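Urocanate hydratase (Paenibacillus sp. Soil724D2, PDB 7NED) is a thiourocanate hydratase of bacterial ergothioneine catabolism that binds NAD+ and probably hydrates (thio)urocanate to an imidazolonepropionate-type product. Local coordinates at residues G349-V354 and T409-A414; F369-F374 and N382-A387. One frame throughout, in Å; residues are numbered along the deposited sequence.

Interaction 1: G349-V354 and T409-A414. With URO ((2E)-3-(1H-imidazol-4-yl)acrylic acid), chain B.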
loop_
_atom_site.group_PDB
_atom_site.type_symbol
_atom_site.label_atom_id
_atom_site.label_comp_id
_atom_site.label_asym_id
_atom_site.label_seq_id
_atom_site.Cartn_x
_atom_site.Cartn_y
_atom_site.Cartn_z
ATOM N N GLY A 349 -4.350 12.897 18.069
ATOM C CA GLY A 349 -5.165 12.766 16.887
ATOM C C GLY A 349 -6.589 12.365 17.165
ATOM O O GLY A 349 -6.984 12.195 18.316
ATOM N N PRO A 350 -7.386 12.187 16.094
ATOM C CA PRO A 350 -8.860 12.093 16.214
ATOM C C PRO A 350 -9.378 10.749 16.707
ATOM O O PRO A 350 -10.163 10.063 16.048
ATOM C CB PRO A 350 -9.327 12.424 14.789
ATOM C CG PRO A 350 -8.134 12.087 13.899
ATOM C CD PRO A 350 -6.969 12.529 14.720
ATOM N N PHE A 351 -9.020 10.422 17.945
ATOM C CA PHE A 351 -9.438 9.171 18.560
ATOM C C PHE A 351 -10.925 9.245 18.909
ATOM O O PHE A 351 -11.441 10.313 19.225
ATOM C CB PHE A 351 -8.505 8.917 19.754
ATOM C CG PHE A 351 -8.704 7.609 20.438
ATOM C CD1 PHE A 351 -8.318 6.447 19.729
ATOM C CD2 PHE A 351 -8.732 7.531 21.812
ATOM C CE1 PHE A 351 -8.353 5.195 20.304
ATOM C CE2 PHE A 351 -8.704 6.278 22.431
ATOM C CZ PHE A 351 -8.502 5.094 21.673
ATOM N N ARG A 352 -11.635 8.138 18.760
ATOM C CA ARG A 352 -13.087 8.164 18.934
ATOM C C ARG A 352 -13.533 6.816 19.477
ATOM O O ARG A 352 -12.822 5.819 19.369
ATOM C CB ARG A 352 -13.785 8.482 17.604
ATOM C CG ARG A 352 -13.400 7.436 16.512
ATOM C CD ARG A 352 -13.837 7.825 15.104
ATOM N NE ARG A 352 -13.294 9.112 14.636
ATOM C CZ ARG A 352 -13.543 9.617 13.429
ATOM N NH1 ARG A 352 -14.284 8.931 12.555
ATOM N NH2 ARG A 352 -13.082 10.818 13.094
ATOM N N TRP A 353 -14.732 6.777 20.045
ATOM C CA TRP A 353 -15.242 5.520 20.563
ATOM C C TRP A 353 -16.752 5.507 20.432
ATOM O O TRP A 353 -17.386 6.549 20.335
ATOM C CB TRP A 353 -14.802 5.293 22.015
ATOM C CG TRP A 353 -14.952 6.483 22.902
ATOM C CD1 TRP A 353 -15.974 6.719 23.779
ATOM C CD2 TRP A 353 -14.031 7.572 23.052
ATOM N NE1 TRP A 353 -15.738 7.876 24.462
ATOM C CE2 TRP A 353 -14.570 8.435 24.021
ATOM C CE3 TRP A 353 -12.805 7.907 22.446
ATOM C CZ2 TRP A 353 -13.949 9.619 24.405
ATOM C CZ3 TRP A 353 -12.173 9.094 22.831
ATOM C CH2 TRP A 353 -12.744 9.932 23.805
ATOM N N VAL A 354 -17.316 4.310 20.367
ATOM C CA VAL A 354 -18.738 4.132 20.101
ATOM C C VAL A 354 -19.332 3.206 21.145
ATOM O O VAL A 354 -18.786 2.128 21.398
ATOM C CB VAL A 354 -18.964 3.565 18.692
ATOM C CG1 VAL A 354 -20.464 3.254 18.440
ATOM C CG2 VAL A 354 -18.441 4.570 17.653
ATOM N N THR A 409 -4.018 4.769 25.061
ATOM C CA THR A 409 -3.937 3.471 25.718
ATOM C C THR A 409 -4.573 3.526 27.103
ATOM O O THR A 409 -5.348 2.643 27.480
ATOM C CB THR A 409 -2.465 3.067 25.814
ATOM O OG1 THR A 409 -1.913 3.020 24.489
ATOM C CG2 THR A 409 -2.298 1.712 26.524
ATOM N N LYS A 410 -4.217 4.548 27.881
ATOM C CA LYS A 410 -4.799 4.758 29.210
ATOM C C LYS A 410 -6.327 4.768 29.157
ATOM O O LYS A 410 -7.004 4.080 29.938
ATOM C CB LYS A 410 -4.259 6.074 29.779
ATOM C CG LYS A 410 -4.923 6.500 31.071
ATOM C CD LYS A 410 -4.164 7.637 31.695
ATOM C CE LYS A 410 -4.933 8.166 32.920
ATOM N NZ LYS A 410 -4.273 9.437 33.371
ATOM N N LEU A 411 -6.893 5.577 28.264
ATOM C CA LEU A 411 -8.348 5.622 28.137
ATOM C C LEU A 411 -8.914 4.245 27.796
ATOM O O LEU A 411 -9.867 3.774 28.422
ATOM C CB LEU A 411 -8.725 6.632 27.065
ATOM C CG LEU A 411 -10.218 6.699 26.796
ATOM C CD1 LEU A 411 -11.022 7.122 28.080
ATOM C CD2 LEU A 411 -10.409 7.717 25.706
ATOM N N ALA A 412 -8.363 3.599 26.769
ATOM C CA ALA A 412 -8.966 2.358 26.298
ATOM C C ALA A 412 -8.873 1.258 27.354
ATOM O O ALA A 412 -9.812 0.461 27.512
ATOM C CB ALA A 412 -8.303 1.912 24.983
ATOM N N LEU A 413 -7.756 1.200 28.092
ATOM C CA LEU A 413 -7.654 0.207 29.165
ATOM C C LEU A 413 -8.671 0.479 30.289
ATOM O O LEU A 413 -9.313 -0.451 30.789
ATOM C CB LEU A 413 -6.231 0.182 29.733
ATOM C CG LEU A 413 -5.189 -0.468 28.807
ATOM C CD1 LEU A 413 -3.813 -0.356 29.461
ATOM C CD2 LEU A 413 -5.528 -1.906 28.439
ATOM N N ALA A 414 -8.802 1.739 30.724
ATOM C CA ALA A 414 -9.822 2.076 31.732
ATOM C C ALA A 414 -11.209 1.684 31.247
ATOM O O ALA A 414 -11.976 1.057 31.989
ATOM C CB ALA A 414 -9.776 3.567 32.083
HETATM O OAA URO B . -14.048 11.570 10.777
HETATM C CAI URO B . -14.359 10.786 9.784
HETATM O OAB URO B . -15.031 9.840 9.903
HETATM C CAC URO B . -13.817 11.067 8.445
HETATM C CAD URO B . -13.037 12.100 8.263
HETATM C CAJ URO B . -12.616 12.217 6.917
HETATM C CAF URO B . -12.057 13.298 6.303
HETATM N NAH URO B . -11.955 13.094 4.952
HETATM C CAE URO B . -12.443 11.890 4.758
HETATM N NAG URO B . -12.858 11.319 5.911
#
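Leu-411 meets the strand 351-354 with a single methyl, CD2, which rests on one face of the Trp-353 six-membered ring in a CH-pi contact. Leu-411 CD2 lies 3.9 Å from the centroid of the six-membered ring of Trp-353, displaced toward the rim, and its nearest ring atom is CZ3 of Trp-353 at 3.6 Å. The same methyl of Leu-411 approaches Phe-351 at the ring edge, 4.0 Å from CE2 of Phe-351, so a branched aliphatic group fills the angle between two aromatic side chains. Leu-411 reaches them because its CG is anti to the backbone N (chi1 177°).

The hydrogen bonds to urocanate are made on the strand's other side, where Arg-352 alternates with the two aromatics. Arg-352 NH1 donates to URO OAB at 2.9 Å and NH2 to URO OAA at 2.6 Å, both nearly straight, a two-pronged pairing for which a guanidinium suits a carboxylate. NH1 also bonds to Gln-128 O, which helps fix the group's rotation. A leucine in its place would probably leave the urocanate carboxylate without its paired charge and both N-H donors.

The strand runs between strands 398-400 and 428-441 of the mixed sheet, while helices 360-373 and 502-525 adjoin Leu-411 and Phe-351 respectively.

Interaction 2: F369-F374 and N382-A387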
loop_
_atom_site.group_PDB
_atom_site.type_symbol
_atom_site.label_atom_id
_atom_site.label_comp_id
_atom_site.label_asym_id
_atom_site.label_seq_id
_atom_site.Cartn_x
_atom_site.Cartn_y
_atom_site.Cartn_z
ATOM N N PHE A 369 -15.279 9.811 33.314
ATOM C CA PHE A 369 -13.993 9.242 33.561
ATOM C C PHE A 369 -12.886 10.138 33.039
ATOM O O PHE A 369 -11.942 10.353 33.708
ATOM C CB PHE A 369 -13.843 7.890 32.945
ATOM C CG PHE A 369 -12.446 7.405 32.980
ATOM C CD1 PHE A 369 -11.925 6.873 34.120
ATOM C CD2 PHE A 369 -11.636 7.532 31.889
ATOM C CE1 PHE A 369 -10.618 6.472 34.181
ATOM C CE2 PHE A 369 -10.322 7.118 31.943
ATOM C CZ PHE A 369 -9.825 6.588 33.083
ATOM N N ILE A 370 -13.053 10.684 31.859
ATOM C CA ILE A 370 -11.993 11.508 31.291
ATOM C C ILE A 370 -11.762 12.767 32.128
ATOM O O ILE A 370 -10.616 13.153 32.400
ATOM C CB ILE A 370 -12.326 11.840 29.825
ATOM C CG1 ILE A 370 -12.258 10.551 28.959
ATOM C CG2 ILE A 370 -11.366 12.871 29.324
ATOM C CD1 ILE A 370 -12.750 10.712 27.469
ATOM N N LEU A 371 -12.825 13.414 32.534
ATOM C CA LEU A 371 -12.711 14.610 33.348
ATOM C C LEU A 371 -11.951 14.368 34.680
ATOM O O LEU A 371 -11.248 15.217 35.133
ATOM C CB LEU A 371 -14.086 15.173 33.583
ATOM C CG LEU A 371 -14.794 15.603 32.326
ATOM C CD1 LEU A 371 -16.216 16.040 32.631
ATOM C CD2 LEU A 371 -14.008 16.627 31.511
ATOM N N GLU A 372 -12.070 13.178 35.231
ATOM C CA GLU A 372 -11.426 12.810 36.454
ATOM C C GLU A 372 -10.003 12.316 36.249
ATOM O O GLU A 372 -9.151 12.635 36.990
ATOM C CB GLU A 372 -12.173 11.706 37.194
ATOM C CG GLU A 372 -13.662 11.873 37.410
ATOM C CD GLU A 372 -14.447 10.556 37.675
ATOM O OE1 GLU A 372 -13.972 9.445 37.390
ATOM O OE2 GLU A 372 -15.581 10.615 38.161
ATOM N N ALA A 373 -9.789 11.494 35.248
ATOM C CA ALA A 373 -8.512 10.889 35.021
ATOM C C ALA A 373 -7.509 11.682 34.203
ATOM O O ALA A 373 -6.370 11.371 34.263
ATOM C CB ALA A 373 -8.689 9.493 34.458
ATOM N N PHE A 374 -7.957 12.686 33.444
ATOM C CA PHE A 374 -7.080 13.540 32.640
ATOM C C PHE A 374 -7.213 15.010 33.027
ATOM O O PHE A 374 -7.059 15.895 32.175
ATOM C CB PHE A 374 -7.369 13.385 31.142
ATOM C CG PHE A 374 -7.132 12.001 30.623
ATOM C CD1 PHE A 374 -5.912 11.666 30.053
ATOM C CD2 PHE A 374 -8.133 11.042 30.688
ATOM C CE1 PHE A 374 -5.693 10.392 29.580
ATOM C CE2 PHE A 374 -7.916 9.778 30.205
ATOM C CZ PHE A 374 -6.692 9.452 29.656
ATOM N N ASN A 382 -11.700 20.672 28.621
ATOM C CA ASN A 382 -12.560 21.636 27.940
ATOM C C ASN A 382 -13.379 20.966 26.844
ATOM O O ASN A 382 -14.593 21.172 26.753
ATOM C CB ASN A 382 -11.709 22.768 27.352
ATOM C CG ASN A 382 -12.511 23.714 26.439
ATOM O OD1 ASN A 382 -12.275 23.776 25.201
ATOM N ND2 ASN A 382 -13.474 24.430 27.025
ATOM N N TRP A 383 -12.727 20.163 25.985
ATOM C CA TRP A 383 -13.442 19.591 24.848
ATOM C C TRP A 383 -14.579 18.680 25.314
ATOM O O TRP A 383 -15.705 18.751 24.807
ATOM C CB TRP A 383 -12.468 18.814 23.925
ATOM C CG TRP A 383 -13.303 18.111 22.960
ATOM C CD1 TRP A 383 -13.547 16.761 22.901
ATOM C CD2 TRP A 383 -14.111 18.711 21.958
ATOM N NE1 TRP A 383 -14.453 16.486 21.895
ATOM C CE2 TRP A 383 -14.817 17.673 21.307
ATOM C CE3 TRP A 383 -14.319 20.037 21.547
ATOM C CZ2 TRP A 383 -15.695 17.915 20.266
ATOM C CZ3 TRP A 383 -15.187 20.272 20.503
ATOM C CH2 TRP A 383 -15.878 19.222 19.882
ATOM N N ILE A 384 -14.308 17.806 26.282
ATOM C CA ILE A 384 -15.322 16.845 26.722
ATOM C C ILE A 384 -16.513 17.576 27.340
ATOM O O ILE A 384 -17.680 17.251 27.064
ATOM C CB ILE A 384 -14.684 15.819 27.684
ATOM C CG1 ILE A 384 -13.717 14.906 26.878
ATOM C CG2 ILE A 384 -15.730 14.991 28.430
ATOM C CD1 ILE A 384 -14.418 14.083 25.716
ATOM N N ARG A 385 -16.249 18.605 28.143
ATOM C CA ARG A 385 -17.364 19.386 28.689
ATOM C C ARG A 385 -18.223 19.947 27.570
ATOM O O ARG A 385 -19.457 19.829 27.589
ATOM C CB ARG A 385 -16.846 20.518 29.580
ATOM C CG ARG A 385 -16.285 19.987 30.883
ATOM C CD ARG A 385 -15.997 21.089 31.924
ATOM N NE ARG A 385 -15.575 20.375 33.123
ATOM C CZ ARG A 385 -14.301 20.197 33.459
ATOM N NH1 ARG A 385 -13.354 20.745 32.709
ATOM N NH2 ARG A 385 -13.978 19.509 34.553
ATOM N N LEU A 386 -17.578 20.521 26.562
ATOM C CA LEU A 386 -18.308 21.118 25.459
ATOM C C LEU A 386 -19.084 20.065 24.685
ATOM O O LEU A 386 -20.260 20.271 24.339
ATOM C CB LEU A 386 -17.343 21.868 24.543
ATOM C CG LEU A 386 -16.729 23.178 25.056
ATOM C CD1 LEU A 386 -15.757 23.670 24.000
ATOM C CD2 LEU A 386 -17.767 24.236 25.403
ATOM N N ALA A 387 -18.431 18.935 24.374
ATOM C CA ALA A 387 -19.077 17.921 23.550
ATOM C C ALA A 387 -20.255 17.295 24.281
ATOM O O ALA A 387 -21.324 17.092 23.697
ATOM C CB ALA A 387 -18.060 16.848 23.130
HETATM O O HOH W 1 -11.371 17.810 34.260
#
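Ile-370 opens the contact by packing its CG2 methyl against Ile-384 CG1 at 4.0 Å, while the CD1 ends of the two isoleucines come within 4.1 Å of each other. Their side chains lie roughly perpendicular, and beta-branched, wholly apolar groups suit this buried part of the interface.

Leu-371 follows and has two partners. Leu-371 CD2 lies 3.9 Å from Ile-384 CG2 and also sits above the centre of the Arg-385 guanidinium, 4.1 Å from Arg-385 CZ. The methyl thus meets the flat face of the cation and leaves its in-plane N-H groups clear of the apolar contact, an arrangement fitted to the exposed margin. The Arg-385 chain, extended from CG to NE, runs alongside Leu-371, its CG as close to Leu-371 CD2 as CZ is, and a chi4 of 98° turns the guanidinium face onto the methyl. Beside this packing, a water donates to Leu-371 O at 2.7 Å and accepts a weak bond from Arg-385 NH2, a polar bridge between the two helices.

The segments 369-373 and 382-387 run nearly antiparallel, at 157° with axes 9.9 Å apart, as in a helical hairpin. Ile-370 continues onto Leu-411 of helix 407-420, Ile-384 reaches Arg-399 of strand 398-400, and Trp-383 packs on helix 133-150.

How the interactions relate
Interactions 1 and 2 have centres about 12 Å apart, both within the C-terminal urocanase domain. Along the chain, both segments of interaction 2 fall between the two segments of interaction 1: strand 351-355 leads to helices 360-373 and 378-390, then strand 398-400 and helix 407-420. The contacts meet directly. Ile-370 CD1 packs 3.5 Å from Trp-353 CZ2, and Lys-410 NZ probably hydrogen-bonds Ala-373 O at 3.0 Å, near the end of helix 360-373, while Lys-410 also makes a cation-pi contact with Phe-374. Helix 360-373 thus takes part in interaction 2 and also packs on the face of strand 351-355 turned away from urocanate, while helix 378-390 reaches the mixed sheet separately.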